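Local coordinates for protein putative phosphomannomutase (Thermus thermophilus, PDB 1TUO) that probably interconverts sugar phosphates as a magnesium-dependent mutase of the phosphohexose mutase family, perhaps acting on phosphopentoses, at residues Arg403-Asp417 with Trp421-Ser433. Residues are numbered along the deposited sequence; the frame is centred on the assembly and turned at random.
Sequences RPLAGLTPKGVDTLD and WLYEEAWVLFRAS
Val413 and Trp421 form an antiparallel non-hydrogen-bonded pair, with two backbone hydrogen bonds beside it: Lys411 N to Leu422 O (2.6 Å) and Leu422 N to Gly412 O (2.7 Å). They join strands 410-414 and 419-423 as a beta hairpin at the border of the five-stranded antiparallel sheet of the C-terminal domain. Strand 426-431 follows on the inner side, and helix 448-459 packs against Leu405, Leu408 and Ala426. Gly412 has a positive phi (116°) at which a CB would meet the preceding carbonyl oxygen.

The Trp421 indole carries much of the contact. Backbone N of Arg403 lies 3.3 Å above one ring face, toward the rim, and Phe430 CE1 lies over the opposite face. With CG anti to the carbonyl carbon (chi1 -50°), the Arg403 chain brings CG 3.4 Å from Trp421 CH2. Leu405 CD1 meets the ring at its edge, in plane. Val413 lies alongside, with CG2 3.4 Å from Trp421 CD1. Replacing Trp421 with alanine would probably leave Arg403 and Phe430 without the ring that lies between them, and Val413 CG2 without its indole neighbour.

The Tyr423 ring packs against residues of and beside the type II' turn Leu405-Leu408. Its CD1 is 3.7 Å from Leu408 CB, and Pro410 packs obliquely on the same ring. Leu408 CD1 passes on to touch Ala426 CB.

Charges mark both ends. Asp417 OD2 lies over one face of the Arg431 guanidinium in a salt bridge whose exact geometry is doubtful, because NH1 is modelled too close. The same OD2 also accepts from Val313 N, which ties the hairpin to a loop beyond this sheet. At the other end the extended Lys411 chain brings NZ 3.0 Å from Glu424 OE2, on the syn lone pair of that oxygen.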
loop_
_atom_site.group_PDB
_atom_site.type_symbol
_atom_site.label_atom_id
_atom_site.label_comp_id
_atom_site.label_asym_id
_atom_site.label_seq_id
_atom_site.Cartn_x
_atom_site.Cartn_y
_atom_site.Cartn_z
ATOM N N ARG A 403 31.347 -2.000 7.433
ATOM C CA ARG A 403 32.222 -2.885 6.671
ATOM C C ARG A 403 32.087 -2.583 5.180
ATOM O O ARG A 403 31.025 -2.794 4.592
ATOM C CB ARG A 403 31.851 -4.347 6.931
ATOM C CG ARG A 403 31.724 -4.717 8.402
ATOM C CD ARG A 403 31.291 -6.169 8.569
ATOM N NE ARG A 403 31.067 -6.528 9.968
ATOM C CZ ARG A 403 30.740 -7.748 10.386
ATOM N NH1 ARG A 403 30.596 -8.737 9.514
ATOM N NH2 ARG A 403 30.560 -7.982 11.678
ATOM N N PRO A 404 33.162 -2.084 4.549
ATOM C CA PRO A 404 33.134 -1.762 3.118
ATOM C C PRO A 404 32.833 -3.000 2.275
ATOM O O PRO A 404 33.303 -4.094 2.580
ATOM C CB PRO A 404 34.530 -1.203 2.865
ATOM C CG PRO A 404 35.374 -1.955 3.851
ATOM C CD PRO A 404 34.519 -1.905 5.097
ATOM N N LEU A 405 32.044 -2.822 1.218
ATOM C CA LEU A 405 31.669 -3.931 0.346
ATOM C C LEU A 405 32.000 -3.625 -1.109
ATOM O O LEU A 405 31.832 -2.497 -1.572
ATOM C CB LEU A 405 30.177 -4.226 0.499
ATOM C CG LEU A 405 29.705 -4.448 1.939
ATOM C CD1 LEU A 405 28.211 -4.702 1.948
ATOM C CD2 LEU A 405 30.451 -5.622 2.558
ATOM N N ALA A 406 32.457 -4.643 -1.833
ATOM C CA ALA A 406 32.849 -4.462 -3.222
ATOM C C ALA A 406 34.017 -3.481 -3.191
ATOM O O ALA A 406 34.834 -3.524 -2.271
ATOM C CB ALA A 406 31.696 -3.900 -4.038
ATOM N N GLY A 407 34.101 -2.599 -4.178
ATOM C CA GLY A 407 35.194 -1.644 -4.200
ATOM C C GLY A 407 34.746 -0.253 -3.801
ATOM O O GLY A 407 35.278 0.748 -4.291
ATOM N N LEU A 408 33.767 -0.188 -2.902
ATOM C CA LEU A 408 33.230 1.092 -2.454
ATOM C C LEU A 408 33.735 1.537 -1.086
ATOM O O LEU A 408 33.775 0.755 -0.134
ATOM C CB LEU A 408 31.700 1.033 -2.426
ATOM C CG LEU A 408 30.998 0.516 -3.684
ATOM C CD1 LEU A 408 29.492 0.647 -3.497
ATOM C CD2 LEU A 408 31.452 1.300 -4.904
ATOM N N THR A 409 34.107 2.810 -1.004
ATOM C CA THR A 409 34.598 3.402 0.236
ATOM C C THR A 409 33.404 3.957 1.016
ATOM O O THR A 409 32.724 4.872 0.550
ATOM C CB THR A 409 35.571 4.562 -0.060
ATOM O OG1 THR A 409 36.579 4.118 -0.977
ATOM C CG2 THR A 409 36.232 5.047 1.225
ATOM N N PRO A 410 33.131 3.406 2.212
ATOM C CA PRO A 410 32.006 3.875 3.029
ATOM C C PRO A 410 32.049 5.377 3.324
ATOM O O PRO A 410 33.119 5.985 3.363
ATOM C CB PRO A 410 32.107 3.013 4.290
ATOM C CG PRO A 410 33.561 2.657 4.357
ATOM C CD PRO A 410 33.896 2.366 2.921
ATOM N N LYS A 411 30.874 5.962 3.530
ATOM C CA LYS A 411 30.754 7.389 3.799
ATOM C C LYS A 411 29.853 7.640 5.009
ATOM O O LYS A 411 29.136 8.640 5.065
ATOM C CB LYS A 411 30.185 8.089 2.561
ATOM C CG LYS A 411 30.233 9.605 2.595
ATOM C CD LYS A 411 29.700 10.189 1.293
ATOM C CE LYS A 411 29.784 11.707 1.288
ATOM N NZ LYS A 411 29.277 12.282 0.012
ATOM N N GLY A 412 29.888 6.724 5.975
ATOM C CA GLY A 412 29.070 6.878 7.167
ATOM C C GLY A 412 28.021 5.795 7.336
ATOM O O GLY A 412 27.836 4.952 6.454
ATOM N N VAL A 413 27.329 5.821 8.472
ATOM C CA VAL A 413 26.291 4.844 8.784
ATOM C C VAL A 413 25.087 5.529 9.429
ATOM O O VAL A 413 25.238 6.536 10.117
ATOM C CB VAL A 413 26.823 3.770 9.756
ATOM C CG1 VAL A 413 25.722 2.791 10.115
ATOM C CG2 VAL A 413 28.000 3.044 9.128
ATOM N N ASP A 414 23.899 4.977 9.202
ATOM C CA ASP A 414 22.667 5.530 9.762
ATOM C C ASP A 414 21.857 4.387 10.367
ATOM O O ASP A 414 21.450 3.458 9.663
ATOM C CB ASP A 414 21.874 6.246 8.660
ATOM C CG ASP A 414 20.671 7.020 9.193
ATOM O OD1 ASP A 414 20.162 7.888 8.450
ATOM O OD2 ASP A 414 20.228 6.759 10.333
ATOM N N THR A 415 21.630 4.453 11.677
ATOM C CA THR A 415 20.892 3.409 12.378
ATOM C C THR A 415 19.475 3.790 12.813
ATOM O O THR A 415 18.962 3.262 13.798
ATOM C CB THR A 415 21.680 2.924 13.628
ATOM O OG1 THR A 415 22.012 4.046 14.459
ATOM C CG2 THR A 415 22.965 2.225 13.210
ATOM N N LEU A 416 18.837 4.688 12.071
ATOM C CA LEU A 416 17.476 5.114 12.404
ATOM C C LEU A 416 16.535 3.925 12.590
ATOM O O LEU A 416 15.768 3.866 13.548
ATOM C CB LEU A 416 16.918 6.023 11.303
ATOM C CG LEU A 416 15.478 6.519 11.487
ATOM C CD1 LEU A 416 15.380 7.362 12.752
ATOM C CD2 LEU A 416 15.057 7.332 10.278
ATOM N N ASP A 417 16.600 2.980 11.659
ATOM C CA ASP A 417 15.750 1.799 11.695
ATOM C C ASP A 417 16.518 0.684 10.997
ATOM O O ASP A 417 16.476 0.551 9.773
ATOM C CB ASP A 417 14.431 2.103 10.980
ATOM C CG ASP A 417 13.483 0.928 10.971
ATOM O OD1 ASP A 417 13.473 0.154 11.951
ATOM O OD2 ASP A 417 12.732 0.786 9.983
ATOM N N TRP A 421 24.544 1.221 5.804
ATOM C CA TRP A 421 25.908 1.624 5.492
ATOM C C TRP A 421 25.834 2.559 4.299
ATOM O O TRP A 421 25.274 2.217 3.254
ATOM C CB TRP A 421 26.787 0.411 5.165
ATOM C CG TRP A 421 27.163 -0.396 6.374
ATOM C CD1 TRP A 421 27.171 0.030 7.672
ATOM C CD2 TRP A 421 27.627 -1.752 6.395
ATOM N NE1 TRP A 421 27.613 -0.974 8.499
ATOM C CE2 TRP A 421 27.900 -2.079 7.741
ATOM C CE3 TRP A 421 27.841 -2.723 5.406
ATOM C CZ2 TRP A 421 28.376 -3.338 8.127
ATOM C CZ3 TRP A 421 28.315 -3.977 5.790
ATOM C CH2 TRP A 421 28.575 -4.270 7.140
ATOM N N LEU A 422 26.395 3.749 4.459
ATOM C CA LEU A 422 26.363 4.745 3.403
ATOM C C LEU A 422 27.629 4.726 2.566
ATOM O O LEU A 422 28.728 4.583 3.095
ATOM C CB LEU A 422 26.174 6.134 4.010
ATOM C CG LEU A 422 25.037 6.284 5.025
ATOM C CD1 LEU A 422 25.023 7.713 5.552
ATOM C CD2 LEU A 422 23.705 5.930 4.379
ATOM N N TYR A 423 27.460 4.870 1.258
ATOM C CA TYR A 423 28.575 4.895 0.325
ATOM C C TYR A 423 28.317 6.022 -0.653
ATOM O O TYR A 423 27.231 6.598 -0.675
ATOM C CB TYR A 423 28.657 3.582 -0.461
ATOM C CG TYR A 423 28.877 2.356 0.384
ATOM C CD1 TYR A 423 30.152 2.015 0.835
ATOM C CD2 TYR A 423 27.810 1.536 0.742
ATOM C CE1 TYR A 423 30.355 0.889 1.617
ATOM C CE2 TYR A 423 28.002 0.410 1.523
ATOM C CZ TYR A 423 29.280 0.091 1.956
ATOM O OH TYR A 423 29.469 -1.035 2.716
ATOM N N GLU A 424 29.322 6.344 -1.456
ATOM C CA GLU A 424 29.157 7.371 -2.463
ATOM C C GLU A 424 28.407 6.666 -3.589
ATOM O O GLU A 424 28.904 5.692 -4.157
ATOM C CB GLU A 424 30.521 7.856 -2.961
ATOM C CG GLU A 424 30.454 8.938 -4.027
ATOM C CD GLU A 424 29.935 10.264 -3.494
ATOM O OE1 GLU A 424 29.788 11.210 -4.296
ATOM O OE2 GLU A 424 29.678 10.361 -2.274
ATOM N N GLU A 425 27.197 7.134 -3.883
ATOM C CA GLU A 425 26.385 6.551 -4.949
ATOM C C GLU A 425 25.800 5.164 -4.650
ATOM O O GLU A 425 25.243 4.521 -5.539
ATOM C CB GLU A 425 27.201 6.494 -6.246
ATOM C CG GLU A 425 27.717 7.849 -6.711
ATOM C CD GLU A 425 28.595 7.749 -7.947
ATOM O OE1 GLU A 425 28.133 7.183 -8.960
ATOM O OE2 GLU A 425 29.743 8.237 -7.904
ATOM N N ALA A 426 25.919 4.700 -3.408
ATOM C CA ALA A 426 25.369 3.397 -3.034
ATOM C C ALA A 426 25.010 3.319 -1.548
ATOM O O ALA A 426 25.642 3.961 -0.709
ATOM C CB ALA A 426 26.351 2.289 -3.392
ATOM N N TRP A 427 23.985 2.531 -1.237
ATOM C CA TRP A 427 23.536 2.347 0.136
ATOM C C TRP A 427 23.129 0.896 0.368
ATOM O O TRP A 427 22.510 0.263 -0.492
ATOM C CB TRP A 427 22.361 3.303 0.449
ATOM C CG TRP A 427 21.086 2.639 0.953
ATOM C CD1 TRP A 427 20.975 1.719 1.962
ATOM C CD2 TRP A 427 19.754 2.847 0.462
ATOM N NE1 TRP A 427 19.667 1.339 2.122
ATOM C CE2 TRP A 427 18.894 2.016 1.216
ATOM C CE3 TRP A 427 19.202 3.654 -0.543
ATOM C CZ2 TRP A 427 17.515 1.967 0.997
ATOM C CZ3 TRP A 427 17.828 3.605 -0.759
ATOM C CH2 TRP A 427 17.003 2.766 0.008
ATOM N N VAL A 428 23.483 0.378 1.538
ATOM C CA VAL A 428 23.151 -0.989 1.915
ATOM C C VAL A 428 22.496 -0.968 3.288
ATOM O O VAL A 428 23.102 -0.524 4.265
ATOM C CB VAL A 428 24.406 -1.875 1.980
ATOM C CG1 VAL A 428 24.014 -3.294 2.348
ATOM C CG2 VAL A 428 25.129 -1.846 0.640
ATOM N N LEU A 429 21.262 -1.454 3.355
ATOM C CA LEU A 429 20.508 -1.471 4.601
ATOM C C LEU A 429 20.219 -2.874 5.113
ATOM O O LEU A 429 19.691 -3.712 4.381
ATOM C CB LEU A 429 19.180 -0.729 4.408
ATOM C CG LEU A 429 18.149 -0.785 5.543
ATOM C CD1 LEU A 429 18.674 -0.022 6.752
ATOM C CD2 LEU A 429 16.832 -0.185 5.067
ATOM N N PHE A 430 20.569 -3.120 6.373
ATOM C CA PHE A 430 20.304 -4.406 7.006
ATOM C C PHE A 430 19.170 -4.188 8.006
ATOM O O PHE A 430 19.254 -3.306 8.862
ATOM C CB PHE A 430 21.531 -4.926 7.770
ATOM C CG PHE A 430 22.782 -5.019 6.942
ATOM C CD1 PHE A 430 23.566 -3.895 6.712
ATOM C CD2 PHE A 430 23.190 -6.241 6.416
ATOM C CE1 PHE A 430 24.741 -3.985 5.970
ATOM C CE2 PHE A 430 24.363 -6.341 5.672
ATOM C CZ PHE A 430 25.139 -5.214 5.450
ATOM N N ARG A 431 18.111 -4.983 7.893
ATOM C CA ARG A 431 16.971 -4.885 8.800
ATOM C C ARG A 431 16.561 -6.260 9.303
ATOM O O ARG A 431 16.158 -7.119 8.519
ATOM C CB ARG A 431 15.779 -4.222 8.104
ATOM C CG ARG A 431 15.841 -2.706 8.079
ATOM C CD ARG A 431 14.658 -2.111 7.325
ATOM N NE ARG A 431 13.370 -2.589 7.826
ATOM C CZ ARG A 431 12.928 -2.401 9.065
ATOM N NH1 ARG A 431 13.670 -1.742 9.943
ATOM N NH2 ARG A 431 11.740 -2.871 9.426
ATOM N N ALA A 432 16.664 -6.461 10.613
ATOM C CA ALA A 432 16.301 -7.737 11.219
ATOM C C ALA A 432 14.828 -7.751 11.615
ATOM O O ALA A 432 14.489 -7.565 12.784
ATOM C CB ALA A 432 17.174 -8.001 12.441
ATOM N N SER A 433 13.958 -7.975 10.635
ATOM C CA SER A 433 12.520 -8.014 10.876
ATOM C C SER A 433 12.068 -9.407 11.307
ATOM O O SER A 433 12.604 -9.980 12.257
ATOM C CB SER A 433 11.764 -7.593 9.611
ATOM O OG SER A 433 10.362 -7.710 9.789
#